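Local coordinates for actin binding protein family protein (PDB 6K2F) that probably binds actin monomers through domains of the ADF/cofilin type, of which this chain is the N-terminal one, and is thought to inhibit actin polymerization by sequestering G-actin, at residues Glu3-Leu8 with Thr32-Ala37; Asp14-Gly19 with Asp73-Tyr78; Phe23-Ile28 with Ser62-Arg67; Lys79-Ala84 with Phe114-His119. All coordinates share one frame; numbering follows the deposited sequence.

Contact 1: Glu3-Leu8 with Thr32-Ala37; sequences ELSTDL and TINIKA
Ile33 lies across two leucines of Glu3-Leu8: its CD1 meets Leu4 CD1 at 3.7 Å, and its CG2 branch meets Leu8 CD2 at 3.8 Å. CG1 of Ile33 stands beside its own backbone N (chi1 -41°), which sends CD1 toward Leu4 and leaves CG2 for Leu8, in the first turn of helix 6-18. Phe105 of helix 103-109 touches both Leu4 and Ile33 on this face. Ile35 extends the packing on the helix side, with CG1 3.9 Å from Leu8 CD1 and CD1 resting near the carbonyl of Asp7. The backbones pair in parallel for two residues: Ile33 N donates to Glu3 O, and Ser5 N donates to Ile33 O. In this ADF-homology domain the short strand 3-4 thus sits beside strand 32-39 and passes directly into helix 6-18. Ser5 is the N-cap of that helix. Its OG, held between the backbone N and the carbonyl carbon (chi1 67°), accepts from Leu8 N at 3.0 Å and donates to Ile33 O at 3.0 Å. Two donors of one residue therefore grip Ile33 O, each tilted about 20° from the carbonyl plane. A water donates to Ser5 OG and accepts from Ile35 N, 3.0 Å from each, carrying the link from Ile33 to Ile35 along strand 32-39.

Contact 2: Asp14-Gly19 with Asp73-Tyr78; sequences DMNSSG and DITNGY
The Tyr78 ring has Asn16 O at its edge, 3.8 Å from CD2 and near the ring plane, while Gly19 CA approaches CE2 obliquely at 3.7 Å. Arg67 makes a cation-pi contact with the same ring, and Met96 of the second subunit packs on this tyrosine. The contact joins the C-terminal end of helix 6-18 to the start of strand 77-85, where Asn76 and Gly77 form a G1 beta bulge opposite Asp72. Gly19 leaves the helix with positive phi, and Gly77 CA comes within 3.2 Å of Asn16 O, a backbone approach with no side chain between. The flat amide of Asn16, its CG anti to the backbone N (chi1 -176°), turns toward the strand. Tyr78 N donates to Asn16 OD1 at 2.8 Å, almost straight at the hydrogen (168°) but from above the amide plane. Trp80 NE1 also donates to OD1, so two donors hold the amide oxygen. The side chain of Thr75 crosses that of Asn16 at about a right angle. Further along the helix end, one water lies 2.6 Å from Ser17 O and 2.8 Å from Asn76 O; another lies 2.8 Å from Gly19 O and 2.9 Å from Tyr78 OH.

Contact 3: Phe23-Ile28 with Ser62-Arg67; sequences FIQATI and SYILFR
Phe23 packs closely against two residues of strand 62-68. Its CD1 meets Ile64 CG2 at 3.6 Å, and its CD2 meets Phe66 CE2 at 3.5 Å. The two phenyl planes are only 23° from parallel, but they are slid apart, with centroids 5.6 Å from each other, so there is little overlap. Phe23 CG lies between its own backbone N and carbonyl carbon (chi1 67°), a torsion that lays the ring against Ile64 and Phe66. Next along this face, the extended chain of Gln25 runs over Ile64 CD1, 3.7 Å from CG, and ends at Ser62, where NE2 donates to OG at 3.1 Å with the partner in the amide plane. The opposite face, with Ile24, Ala26, Tyr63 and Leu65, has fewer close approaches between the strands. At the partly exposed end Ile28 makes a light contact, its CD1 3.9 Å from Tyr63 OH, and that hydroxyl bonds to Tyr98 O of helix 92-101. Antiparallel pairing in the middle of the ADF-homology sheet joins the two strands, through two-way bonds between Ile24 and Leu65 and between Ala26 and Tyr63. Gln25 NE2 also donates to Tyr55 O. With both amide hydrogens probably engaged, NE2 is satisfied although buried, and the amide is fixed in rotation between Ser62 and the loop carrying Tyr55.

Contact 4: Lys79-Ala84 with Phe114-His119; sequences KWLLLA and FLYEIH
Strands 77-85 and 114-120 run parallel in the sheet of this ADF-homology domain, their short segments inclined by 17°. Leu81 C lies at the edge of the Phe114 ring, near its plane; Phe114 CD1 is also 3.6 Å from Leu82 N, and CE1 touches CB of both Trp80 and Leu82. Phe105 of helix 103-109 packs on Phe114 and Leu82 on this face. The chain turns a corner at Leu115, whose N still donates to Trp80 O at 2.8 Å. Beyond it the parallel ladder resumes, with helices 92-101 and 103-109 in the crossover between the strands. Leu82 is bonded through both its backbone N and its O: N donates to Tyr116 O, and O accepts from Ile118 N at 2.7 Å in a nearly straight bond (175°). On the face turned to helix 127-137, Leu81 and Tyr116 lie side by side, pointing the same way, with Leu81 CD2 3.9 Å from Tyr116 CD2 at the ring edge. Leu83 and Ile118 repeat this arrangement, Leu83 CD2 to Ile118 CD1 at 3.8 Å. On the Phe114 face the aliphatic part of Glu117 crosses Leu82, with Glu117 CG 4.0 Å from Leu82 CB. The Glu117 carboxylate forms a salt bridge with Arg106.

Overall arrangement
All four contacts reach the same mixed sheet. Contacts 1 and 3 adjoin through strands 32-39 and 23-29, their centres 9 Å apart. Lys36 N and Ala37 O each come 2.8 Å from the backbone of Gln25, at Gln25 O and Gln25 N respectively, where Lys36 and Ala37 form a classic beta bulge. Contacts 3 and 4 follow across strands 62-68 and 77-85, with centres 10 Å apart and Phe66 O 2.7 Å from Leu81 N. Helix 6-18 bridges contacts 1 and 2, whose centres are 18 Å apart. Through Met15, contact 2 meets both contact 4, with SD 3.7 Å from Trp80 CH2, and contact 3, with CE 3.8 Å from Ile24 CG1; it also lies beside the second subunit.

Contact 1: Glu3-Leu8 with Thr32-Ala37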
loop_
_atom_site.group_PDB
_atom_site.type_symbol
_atom_site.label_atom_id
_atom_site.label_comp_id
_atom_site.label_asym_id
_atom_site.label_seq_id
_atom_site.Cartn_x
_atom_site.Cartn_y
_atom_site.Cartn_z
ATOM N N GLU A 3 -18.491 19.569 -6.212
ATOM C CA GLU A 3 -17.314 19.196 -7.034
ATOM C C GLU A 3 -16.244 18.594 -6.130
ATOM O O GLU A 3 -16.229 18.889 -4.951
ATOM C CB GLU A 3 -16.802 20.421 -7.784
ATOM C CG GLU A 3 -17.817 20.975 -8.779
ATOM C CD GLU A 3 -18.157 20.066 -9.954
ATOM O OE1 GLU A 3 -17.257 19.345 -10.404
ATOM O OE2 GLU A 3 -19.338 20.037 -10.371
ATOM N N LEU A 4 -15.368 17.763 -6.676
ATOM C CA LEU A 4 -14.168 17.310 -5.931
ATOM C C LEU A 4 -13.297 18.524 -5.624
ATOM O O LEU A 4 -13.116 19.401 -6.504
ATOM C CB LEU A 4 -13.381 16.292 -6.757
ATOM C CG LEU A 4 -13.887 14.854 -6.736
ATOM C CD1 LEU A 4 -15.160 14.715 -7.525
ATOM C CD2 LEU A 4 -12.836 13.886 -7.268
ATOM N N SER A 5 -12.721 18.551 -4.428
ATOM C CA SER A 5 -11.767 19.612 -4.046
ATOM C C SER A 5 -10.513 19.453 -4.899
ATOM O O SER A 5 -10.192 18.337 -5.303
ATOM C CB SER A 5 -11.436 19.602 -2.594
ATOM O OG SER A 5 -10.717 18.444 -2.228
ATOM N N THR A 6 -9.811 20.549 -5.134
ATOM C CA THR A 6 -8.493 20.515 -5.809
ATOM C C THR A 6 -7.555 19.576 -5.043
ATOM O O THR A 6 -6.843 18.791 -5.700
ATOM C CB THR A 6 -7.880 21.911 -5.916
ATOM O OG1 THR A 6 -8.823 22.718 -6.614
ATOM C CG2 THR A 6 -6.551 21.897 -6.638
ATOM N N ASP A 7 -7.542 19.651 -3.708
ATOM C CA ASP A 7 -6.620 18.814 -2.899
ATOM C C ASP A 7 -6.941 17.344 -3.151
ATOM O O ASP A 7 -6.009 16.557 -3.276
ATOM C CB ASP A 7 -6.682 19.131 -1.403
ATOM C CG ASP A 7 -5.849 20.333 -0.982
ATOM O OD1 ASP A 7 -5.048 20.824 -1.807
ATOM O OD2 ASP A 7 -6.005 20.768 0.175
ATOM N N LEU A 8 -8.228 16.980 -3.190
ATOM C CA LEU A 8 -8.627 15.564 -3.400
ATOM C C LEU A 8 -8.172 15.131 -4.789
ATOM O O LEU A 8 -7.621 14.041 -4.913
ATOM C CB LEU A 8 -10.142 15.392 -3.237
ATOM C CG LEU A 8 -10.698 14.003 -3.581
ATOM C CD1 LEU A 8 -9.992 12.919 -2.783
ATOM C CD2 LEU A 8 -12.201 13.958 -3.334
ATOM N N THR A 32 -17.635 21.047 -1.426
ATOM C CA THR A 32 -16.669 20.188 -2.147
ATOM C C THR A 32 -16.614 18.806 -1.512
ATOM O O THR A 32 -17.047 18.596 -0.377
ATOM C CB THR A 32 -15.282 20.831 -2.274
ATOM O OG1 THR A 32 -14.859 21.252 -0.976
ATOM C CG2 THR A 32 -15.273 22.003 -3.233
ATOM N N ILE A 33 -16.101 17.858 -2.281
ATOM C CA ILE A 33 -15.646 16.568 -1.729
ATOM C C ILE A 33 -14.202 16.719 -1.266
ATOM O O ILE A 33 -13.339 17.000 -2.103
ATOM C CB ILE A 33 -15.826 15.426 -2.735
ATOM C CG1 ILE A 33 -17.150 15.515 -3.492
ATOM C CG2 ILE A 33 -15.721 14.119 -1.990
ATOM C CD1 ILE A 33 -17.295 14.412 -4.512
ATOM N N ASN A 34 -13.965 16.510 0.025
ATOM C CA ASN A 34 -12.669 16.760 0.686
ATOM C C ASN A 34 -12.075 15.441 1.170
ATOM O O ASN A 34 -12.825 14.544 1.565
ATOM C CB ASN A 34 -12.825 17.724 1.861
ATOM C CG ASN A 34 -13.158 19.135 1.429
ATOM O OD1 ASN A 34 -13.351 19.397 0.246
ATOM N ND2 ASN A 34 -13.190 20.064 2.366
ATOM N N ILE A 35 -10.750 15.381 1.220
ATOM C CA ILE A 35 -10.000 14.268 1.850
ATOM C C ILE A 35 -10.377 14.230 3.332
ATOM O O ILE A 35 -10.282 15.299 4.009
ATOM C CB ILE A 35 -8.484 14.449 1.710
ATOM C CG1 ILE A 35 -8.035 14.508 0.250
ATOM C CG2 ILE A 35 -7.758 13.362 2.481
ATOM C CD1 ILE A 35 -6.710 15.194 0.079
ATOM N N LYS A 36 -10.809 13.064 3.794
ATOM C CA LYS A 36 -11.040 12.788 5.231
ATOM C C LYS A 36 -9.843 12.045 5.804
ATOM O O LYS A 36 -9.438 12.342 6.942
ATOM C CB LYS A 36 -12.315 11.973 5.416
ATOM C CG LYS A 36 -12.687 11.709 6.866
ATOM C CD LYS A 36 -13.355 12.876 7.549
ATOM C CE LYS A 36 -13.763 12.562 8.975
ATOM N NZ LYS A 36 -14.727 11.437 9.054
ATOM N N ALA A 37 -9.315 11.076 5.050
ATOM C CA ALA A 37 -8.229 10.206 5.536
ATOM C C ALA A 37 -7.576 9.518 4.351
ATOM O O ALA A 37 -8.228 9.380 3.290
ATOM C CB ALA A 37 -8.782 9.162 6.483
HETATM O O HOH W 1 -9.472 18.007 0.453
#

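Contact 2: Asp14-Gly19 with Asp73-Tyr78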
loop_
_atom_site.group_PDB
_atom_site.type_symbol
_atom_site.label_atom_id
_atom_site.label_comp_id
_atom_site.label_asym_id
_atom_site.label_seq_id
_atom_site.Cartn_x
_atom_site.Cartn_y
_atom_site.Cartn_z
ATOM N N ASP A 14 -1.859 11.764 -7.615
ATOM C CA ASP A 14 -0.549 11.371 -7.048
ATOM C C ASP A 14 -0.571 9.879 -6.701
ATOM O O ASP A 14 0.342 9.147 -7.139
ATOM C CB ASP A 14 -0.166 12.229 -5.847
ATOM C CG ASP A 14 1.259 11.943 -5.406
ATOM O OD1 ASP A 14 2.122 11.852 -6.296
ATOM O OD2 ASP A 14 1.480 11.766 -4.192
ATOM N N MET A 15 -1.583 9.422 -5.968
ATOM C CA MET A 15 -1.678 7.997 -5.570
ATOM C C MET A 15 -1.877 7.120 -6.808
ATOM O O MET A 15 -1.257 6.037 -6.887
ATOM C CB MET A 15 -2.820 7.780 -4.583
ATOM C CG MET A 15 -2.743 6.419 -3.930
ATOM S SD MET A 15 -3.966 6.164 -2.612
ATOM C CE MET A 15 -3.430 7.372 -1.404
ATOM N N ASN A 16 -2.642 7.596 -7.790
ATOM C CA ASN A 16 -2.910 6.865 -9.050
ATOM C C ASN A 16 -1.602 6.695 -9.831
ATOM O O ASN A 16 -1.319 5.590 -10.308
ATOM C CB ASN A 16 -3.954 7.583 -9.903
ATOM C CG ASN A 16 -4.329 6.808 -11.144
ATOM O OD1 ASN A 16 -4.708 5.640 -11.060
ATOM N ND2 ASN A 16 -4.192 7.428 -12.303
ATOM N N SER A 17 -0.828 7.760 -9.992
ATOM C CA SER A 17 0.387 7.739 -10.836
ATOM C C SER A 17 1.550 7.054 -10.104
ATOM O O SER A 17 2.431 6.530 -10.807
ATOM C CB SER A 17 0.734 9.137 -11.279
ATOM O OG SER A 17 1.130 9.929 -10.167
ATOM N N SER A 18 1.610 7.126 -8.766
ATOM C CA SER A 18 2.781 6.665 -7.966
ATOM C C SER A 18 2.501 5.287 -7.377
ATOM O O SER A 18 3.453 4.640 -6.953
ATOM C CB SER A 18 3.118 7.660 -6.895
ATOM O OG SER A 18 3.242 8.968 -7.442
ATOM N N GLY A 19 1.230 4.867 -7.317
ATOM C CA GLY A 19 0.847 3.544 -6.793
ATOM C C GLY A 19 1.182 3.372 -5.321
ATOM O O GLY A 19 1.183 2.227 -4.864
ATOM N N ASP A 73 -4.049 1.706 -18.507
ATOM C CA ASP A 73 -3.125 2.185 -19.575
ATOM C C ASP A 73 -3.440 3.644 -19.918
ATOM O O ASP A 73 -2.492 4.401 -20.213
ATOM C CB ASP A 73 -3.160 1.273 -20.801
ATOM C CG ASP A 73 -2.508 -0.081 -20.559
ATOM O OD1 ASP A 73 -1.420 -0.117 -19.938
ATOM O OD2 ASP A 73 -3.095 -1.088 -20.984
ATOM N N ILE A 74 -4.712 4.032 -19.825
ATOM C CA ILE A 74 -5.205 5.372 -20.260
ATOM C C ILE A 74 -4.531 6.465 -19.424
ATOM O O ILE A 74 -4.221 7.511 -19.997
ATOM C CB ILE A 74 -6.748 5.422 -20.217
ATOM C CG1 ILE A 74 -7.324 4.450 -21.255
ATOM C CG2 ILE A 74 -7.257 6.846 -20.404
ATOM C CD1 ILE A 74 -8.828 4.309 -21.259
ATOM N N THR A 75 -4.307 6.237 -18.129
ATOM C CA THR A 75 -3.779 7.241 -17.174
ATOM C C THR A 75 -2.388 6.833 -16.684
ATOM O O THR A 75 -1.824 7.576 -15.828
ATOM C CB THR A 75 -4.700 7.381 -15.959
ATOM O OG1 THR A 75 -4.633 6.154 -15.222
ATOM C CG2 THR A 75 -6.129 7.690 -16.348
ATOM N N ASN A 76 -1.898 5.656 -17.102
ATOM C CA ASN A 76 -0.550 5.163 -16.696
ATOM C C ASN A 76 -0.572 4.980 -15.183
ATOM O O ASN A 76 0.479 5.076 -14.533
ATOM C CB ASN A 76 0.563 6.118 -17.137
ATOM C CG ASN A 76 1.948 5.528 -17.041
ATOM O OD1 ASN A 76 2.925 6.254 -16.820
ATOM N ND2 ASN A 76 2.042 4.232 -17.257
ATOM N N GLY A 77 -1.764 4.717 -14.669
ATOM C CA GLY A 77 -2.003 4.523 -13.237
ATOM C C GLY A 77 -2.706 3.199 -13.003
ATOM O O GLY A 77 -2.280 2.210 -13.581
ATOM N N TYR A 78 -3.784 3.229 -12.239
ATOM C CA TYR A 78 -4.511 2.023 -11.789
ATOM C C TYR A 78 -6.011 2.190 -12.041
ATOM O O TYR A 78 -6.529 3.319 -12.124
ATOM C CB TYR A 78 -4.256 1.812 -10.303
ATOM C CG TYR A 78 -2.949 1.144 -9.968
ATOM C CD1 TYR A 78 -2.859 -0.237 -9.984
ATOM C CD2 TYR A 78 -1.819 1.862 -9.605
ATOM C CE1 TYR A 78 -1.701 -0.897 -9.623
ATOM C CE2 TYR A 78 -0.649 1.211 -9.234
ATOM C CZ TYR A 78 -0.583 -0.173 -9.258
ATOM O OH TYR A 78 0.548 -0.878 -8.904
HETATM O O HOH W 2 -6.581 5.614 -13.653
HETATM O O HOH W 3 2.647 6.348 -13.343
HETATM O O HOH W 4 1.588 -0.207 -6.263
#

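Contact 3: Phe23-Ile28 with Ser62-Arg67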
loop_
_atom_site.group_PDB
_atom_site.type_symbol
_atom_site.label_atom_id
_atom_site.label_comp_id
_atom_site.label_asym_id
_atom_site.label_seq_id
_atom_site.Cartn_x
_atom_site.Cartn_y
_atom_site.Cartn_z
ATOM N N PHE A 23 -5.917 3.715 -0.339
ATOM C CA PHE A 23 -7.231 4.362 -0.484
ATOM C C PHE A 23 -7.274 5.746 0.146
ATOM O O PHE A 23 -6.470 6.091 0.997
ATOM C CB PHE A 23 -8.344 3.447 0.023
ATOM C CG PHE A 23 -8.414 3.133 1.491
ATOM C CD1 PHE A 23 -8.965 4.020 2.391
ATOM C CD2 PHE A 23 -8.095 1.864 1.938
ATOM C CE1 PHE A 23 -9.149 3.653 3.710
ATOM C CE2 PHE A 23 -8.289 1.499 3.261
ATOM C CZ PHE A 23 -8.811 2.396 4.145
ATOM N N ILE A 24 -8.264 6.483 -0.328
ATOM C CA ILE A 24 -8.576 7.858 0.132
ATOM C C ILE A 24 -10.029 7.855 0.566
ATOM O O ILE A 24 -10.879 7.448 -0.206
ATOM C CB ILE A 24 -8.341 8.893 -0.974
ATOM C CG1 ILE A 24 -6.904 8.840 -1.488
ATOM C CG2 ILE A 24 -8.736 10.274 -0.472
ATOM C CD1 ILE A 24 -6.690 9.571 -2.813
ATOM N N GLN A 25 -10.282 8.235 1.802
ATOM C CA GLN A 25 -11.662 8.430 2.286
ATOM C C GLN A 25 -11.990 9.888 2.045
ATOM O O GLN A 25 -11.099 10.741 2.314
ATOM C CB GLN A 25 -11.809 8.101 3.761
ATOM C CG GLN A 25 -13.250 8.201 4.251
ATOM C CD GLN A 25 -13.328 7.791 5.696
ATOM O OE1 GLN A 25 -12.387 7.983 6.459
ATOM N NE2 GLN A 25 -14.456 7.233 6.076
ATOM N N ALA A 26 -13.176 10.163 1.521
ATOM C CA ALA A 26 -13.584 11.553 1.238
ATOM C C ALA A 26 -14.993 11.779 1.768
ATOM O O ALA A 26 -15.797 10.848 1.782
ATOM C CB ALA A 26 -13.494 11.831 -0.239
ATOM N N THR A 27 -15.289 13.000 2.180
ATOM C CA THR A 27 -16.648 13.389 2.605
ATOM C C THR A 27 -16.998 14.721 1.962
ATOM O O THR A 27 -16.098 15.479 1.556
ATOM C CB THR A 27 -16.818 13.484 4.129
ATOM O OG1 THR A 27 -15.924 14.469 4.646
ATOM C CG2 THR A 27 -16.547 12.165 4.813
ATOM N N ILE A 28 -18.288 15.014 1.922
ATOM C CA ILE A 28 -18.784 16.313 1.408
ATOM C C ILE A 28 -18.725 17.316 2.565
ATOM O O ILE A 28 -19.403 17.124 3.597
ATOM C CB ILE A 28 -20.184 16.134 0.801
ATOM C CG1 ILE A 28 -20.148 15.083 -0.309
ATOM C CG2 ILE A 28 -20.725 17.473 0.330
ATOM C CD1 ILE A 28 -21.499 14.724 -0.910
ATOM N N SER A 62 -19.796 8.281 3.709
ATOM C CA SER A 62 -18.450 8.631 3.209
ATOM C C SER A 62 -18.173 7.864 1.938
ATOM O O SER A 62 -18.864 6.862 1.655
ATOM C CB SER A 62 -17.347 8.458 4.225
ATOM O OG SER A 62 -17.164 7.107 4.602
ATOM N N TYR A 63 -17.227 8.366 1.166
ATOM C CA TYR A 63 -16.698 7.659 -0.008
ATOM C C TYR A 63 -15.317 7.110 0.301
ATOM O O TYR A 63 -14.518 7.756 0.982
ATOM C CB TYR A 63 -16.554 8.601 -1.186
ATOM C CG TYR A 63 -17.808 9.312 -1.601
ATOM C CD1 TYR A 63 -18.855 8.632 -2.185
ATOM C CD2 TYR A 63 -17.921 10.684 -1.463
ATOM C CE1 TYR A 63 -19.998 9.292 -2.608
ATOM C CE2 TYR A 63 -19.035 11.362 -1.912
ATOM C CZ TYR A 63 -20.086 10.673 -2.477
ATOM O OH TYR A 63 -21.186 11.385 -2.873
ATOM N N ILE A 64 -15.006 5.964 -0.288
ATOM C CA ILE A 64 -13.620 5.419 -0.276
ATOM C C ILE A 64 -13.214 5.180 -1.723
ATOM O O ILE A 64 -13.917 4.472 -2.425
ATOM C CB ILE A 64 -13.492 4.084 0.475
ATOM C CG1 ILE A 64 -14.115 4.102 1.869
ATOM C CG2 ILE A 64 -12.018 3.687 0.491
ATOM C CD1 ILE A 64 -13.312 4.825 2.855
ATOM N N LEU A 65 -12.131 5.815 -2.150
ATOM C CA LEU A 65 -11.497 5.534 -3.452
ATOM C C LEU A 65 -10.416 4.496 -3.194
ATOM O O LEU A 65 -9.439 4.827 -2.526
ATOM C CB LEU A 65 -10.936 6.824 -4.035
ATOM C CG LEU A 65 -11.943 7.953 -4.157
ATOM C CD1 LEU A 65 -11.285 9.204 -4.687
ATOM C CD2 LEU A 65 -13.103 7.532 -5.028
ATOM N N PHE A 66 -10.663 3.272 -3.622
ATOM C CA PHE A 66 -9.846 2.105 -3.239
ATOM C C PHE A 66 -9.118 1.600 -4.490
ATOM O O PHE A 66 -9.725 1.162 -5.457
ATOM C CB PHE A 66 -10.729 1.035 -2.615
ATOM C CG PHE A 66 -9.956 -0.036 -1.900
ATOM C CD1 PHE A 66 -9.382 -1.065 -2.623
ATOM C CD2 PHE A 66 -9.835 -0.031 -0.518
ATOM C CE1 PHE A 66 -8.685 -2.067 -1.978
ATOM C CE2 PHE A 66 -9.092 -1.014 0.120
ATOM C CZ PHE A 66 -8.533 -2.032 -0.609
ATOM N N ARG A 67 -7.809 1.629 -4.437
ATOM C CA ARG A 67 -6.959 1.285 -5.601
ATOM C C ARG A 67 -6.900 -0.235 -5.778
ATOM O O ARG A 67 -6.638 -0.938 -4.804
ATOM C CB ARG A 67 -5.559 1.859 -5.404
ATOM C CG ARG A 67 -4.680 1.724 -6.637
ATOM C CD ARG A 67 -3.280 2.279 -6.441
ATOM N NE ARG A 67 -2.625 1.703 -5.276
ATOM C CZ ARG A 67 -2.108 0.484 -5.191
ATOM N NH1 ARG A 67 -2.155 -0.343 -6.222
ATOM N NH2 ARG A 67 -1.532 0.087 -4.071
#

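Contact 4: Lys79-Ala84 with Phe114-His119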
loop_
_atom_site.group_PDB
_atom_site.type_symbol
_atom_site.label_atom_id
_atom_site.label_comp_id
_atom_site.label_asym_id
_atom_site.label_seq_id
_atom_site.Cartn_x
_atom_site.Cartn_y
_atom_site.Cartn_z
ATOM N N LYS A 79 -6.711 1.060 -12.072
ATOM C CA LYS A 79 -8.181 0.996 -11.899
ATOM C C LYS A 79 -8.509 1.043 -10.401
ATOM O O LYS A 79 -7.741 0.527 -9.590
ATOM C CB LYS A 79 -8.713 -0.281 -12.540
ATOM C CG LYS A 79 -8.560 -0.337 -14.053
ATOM C CD LYS A 79 -9.803 0.050 -14.755
ATOM C CE LYS A 79 -9.717 0.018 -16.265
ATOM N NZ LYS A 79 -10.981 0.532 -16.838
ATOM N N TRP A 80 -9.622 1.669 -10.053
ATOM C CA TRP A 80 -10.060 1.890 -8.655
ATOM C C TRP A 80 -11.472 1.337 -8.447
ATOM O O TRP A 80 -12.196 1.105 -9.424
ATOM C CB TRP A 80 -10.039 3.384 -8.344
ATOM C CG TRP A 80 -8.675 4.004 -8.381
ATOM C CD1 TRP A 80 -7.880 4.196 -9.469
ATOM C CD2 TRP A 80 -7.939 4.484 -7.250
ATOM N NE1 TRP A 80 -6.698 4.768 -9.092
ATOM C CE2 TRP A 80 -6.700 4.962 -7.740
ATOM C CE3 TRP A 80 -8.225 4.630 -5.891
ATOM C CZ2 TRP A 80 -5.753 5.545 -6.904
ATOM C CZ3 TRP A 80 -7.293 5.215 -5.071
ATOM C CH2 TRP A 80 -6.067 5.654 -5.569
ATOM N N LEU A 81 -11.815 1.137 -7.182
ATOM C CA LEU A 81 -13.208 0.950 -6.736
ATOM C C LEU A 81 -13.686 2.258 -6.128
ATOM O O LEU A 81 -12.919 2.909 -5.391
ATOM C CB LEU A 81 -13.295 -0.147 -5.675
ATOM C CG LEU A 81 -12.551 -1.436 -5.979
ATOM C CD1 LEU A 81 -12.623 -2.345 -4.765
ATOM C CD2 LEU A 81 -13.096 -2.085 -7.221
ATOM N N LEU A 82 -14.923 2.615 -6.418
ATOM C CA LEU A 82 -15.603 3.693 -5.675
ATOM C C LEU A 82 -16.517 3.004 -4.672
ATOM O O LEU A 82 -17.475 2.347 -5.101
ATOM C CB LEU A 82 -16.381 4.587 -6.641
ATOM C CG LEU A 82 -17.230 5.654 -5.938
ATOM C CD1 LEU A 82 -16.389 6.541 -5.036
ATOM C CD2 LEU A 82 -17.984 6.470 -6.969
ATOM N N LEU A 83 -16.170 3.084 -3.395
ATOM C CA LEU A 83 -17.005 2.520 -2.313
ATOM C C LEU A 83 -17.829 3.679 -1.772
ATOM O O LEU A 83 -17.233 4.682 -1.377
ATOM C CB LEU A 83 -16.117 1.920 -1.230
ATOM C CG LEU A 83 -15.058 0.924 -1.709
ATOM C CD1 LEU A 83 -14.296 0.368 -0.520
ATOM C CD2 LEU A 83 -15.661 -0.194 -2.533
ATOM N N ALA A 84 -19.146 3.569 -1.793
ATOM C CA ALA A 84 -19.993 4.655 -1.267
ATOM C C ALA A 84 -20.766 4.063 -0.100
ATOM O O ALA A 84 -21.653 3.208 -0.347
ATOM C CB ALA A 84 -20.902 5.178 -2.328
ATOM N N PHE A 114 -12.646 3.809 -12.787
ATOM C CA PHE A 114 -13.359 2.934 -11.819
ATOM C C PHE A 114 -13.757 1.624 -12.482
ATOM O O PHE A 114 -14.474 1.595 -13.486
ATOM C CB PHE A 114 -14.545 3.653 -11.190
ATOM C CG PHE A 114 -14.082 4.825 -10.373
ATOM C CD1 PHE A 114 -13.530 4.626 -9.120
ATOM C CD2 PHE A 114 -14.130 6.109 -10.894
ATOM C CE1 PHE A 114 -13.083 5.696 -8.371
ATOM C CE2 PHE A 114 -13.673 7.175 -10.146
ATOM C CZ PHE A 114 -13.152 6.969 -8.895
ATOM N N LEU A 115 -13.263 0.546 -11.897
ATOM C CA LEU A 115 -13.618 -0.828 -12.314
ATOM C C LEU A 115 -15.054 -1.079 -11.850
ATOM O O LEU A 115 -15.881 -1.558 -12.654
ATOM C CB LEU A 115 -12.612 -1.764 -11.639
ATOM C CG LEU A 115 -12.773 -3.249 -11.927
ATOM C CD1 LEU A 115 -12.302 -3.567 -13.333
ATOM C CD2 LEU A 115 -12.008 -4.067 -10.902
ATOM N N TYR A 116 -15.349 -0.717 -10.598
ATOM C CA TYR A 116 -16.695 -0.874 -10.014
ATOM C C TYR A 116 -17.023 0.319 -9.125
ATOM O O TYR A 116 -16.119 0.873 -8.478
ATOM C CB TYR A 116 -16.770 -2.111 -9.118
ATOM C CG TYR A 116 -16.548 -3.406 -9.844
ATOM C CD1 TYR A 116 -17.410 -3.806 -10.852
ATOM C CD2 TYR A 116 -15.472 -4.218 -9.528
ATOM C CE1 TYR A 116 -17.219 -4.997 -11.525
ATOM C CE2 TYR A 116 -15.263 -5.406 -10.206
ATOM C CZ TYR A 116 -16.138 -5.793 -11.196
ATOM O OH TYR A 116 -15.952 -6.980 -11.844
ATOM N N GLU A 117 -18.311 0.628 -9.060
ATOM C CA GLU A 117 -18.876 1.543 -8.050
ATOM C C GLU A 117 -19.743 0.669 -7.155
ATOM O O GLU A 117 -20.715 0.081 -7.682
ATOM C CB GLU A 117 -19.598 2.681 -8.752
ATOM C CG GLU A 117 -18.681 3.465 -9.688
ATOM C CD GLU A 117 -19.326 4.704 -10.287
ATOM O OE1 GLU A 117 -20.482 4.976 -9.928
ATOM O OE2 GLU A 117 -18.672 5.389 -11.112
ATOM N N ILE A 118 -19.431 0.606 -5.873
ATOM C CA ILE A 118 -20.078 -0.296 -4.886
ATOM C C ILE A 118 -20.831 0.552 -3.860
ATOM O O ILE A 118 -20.189 1.231 -3.025
ATOM C CB ILE A 118 -19.069 -1.239 -4.227
ATOM C CG1 ILE A 118 -18.295 -2.023 -5.279
ATOM C CG2 ILE A 118 -19.782 -2.153 -3.241
ATOM C CD1 ILE A 118 -17.205 -2.901 -4.720
ATOM N N HIS A 119 -22.156 0.502 -3.932
ATOM C CA HIS A 119 -23.038 1.215 -2.980
ATOM C C HIS A 119 -23.322 0.276 -1.810
ATOM O O HIS A 119 -23.735 -0.861 -2.057
ATOM C CB HIS A 119 -24.295 1.662 -3.716
ATOM C CG HIS A 119 -25.283 2.369 -2.862
ATOM N ND1 HIS A 119 -25.521 3.722 -2.996
ATOM C CD2 HIS A 119 -26.126 1.917 -1.907
ATOM C CE1 HIS A 119 -26.465 4.075 -2.130
ATOM N NE2 HIS A 119 -26.851 2.995 -1.456
#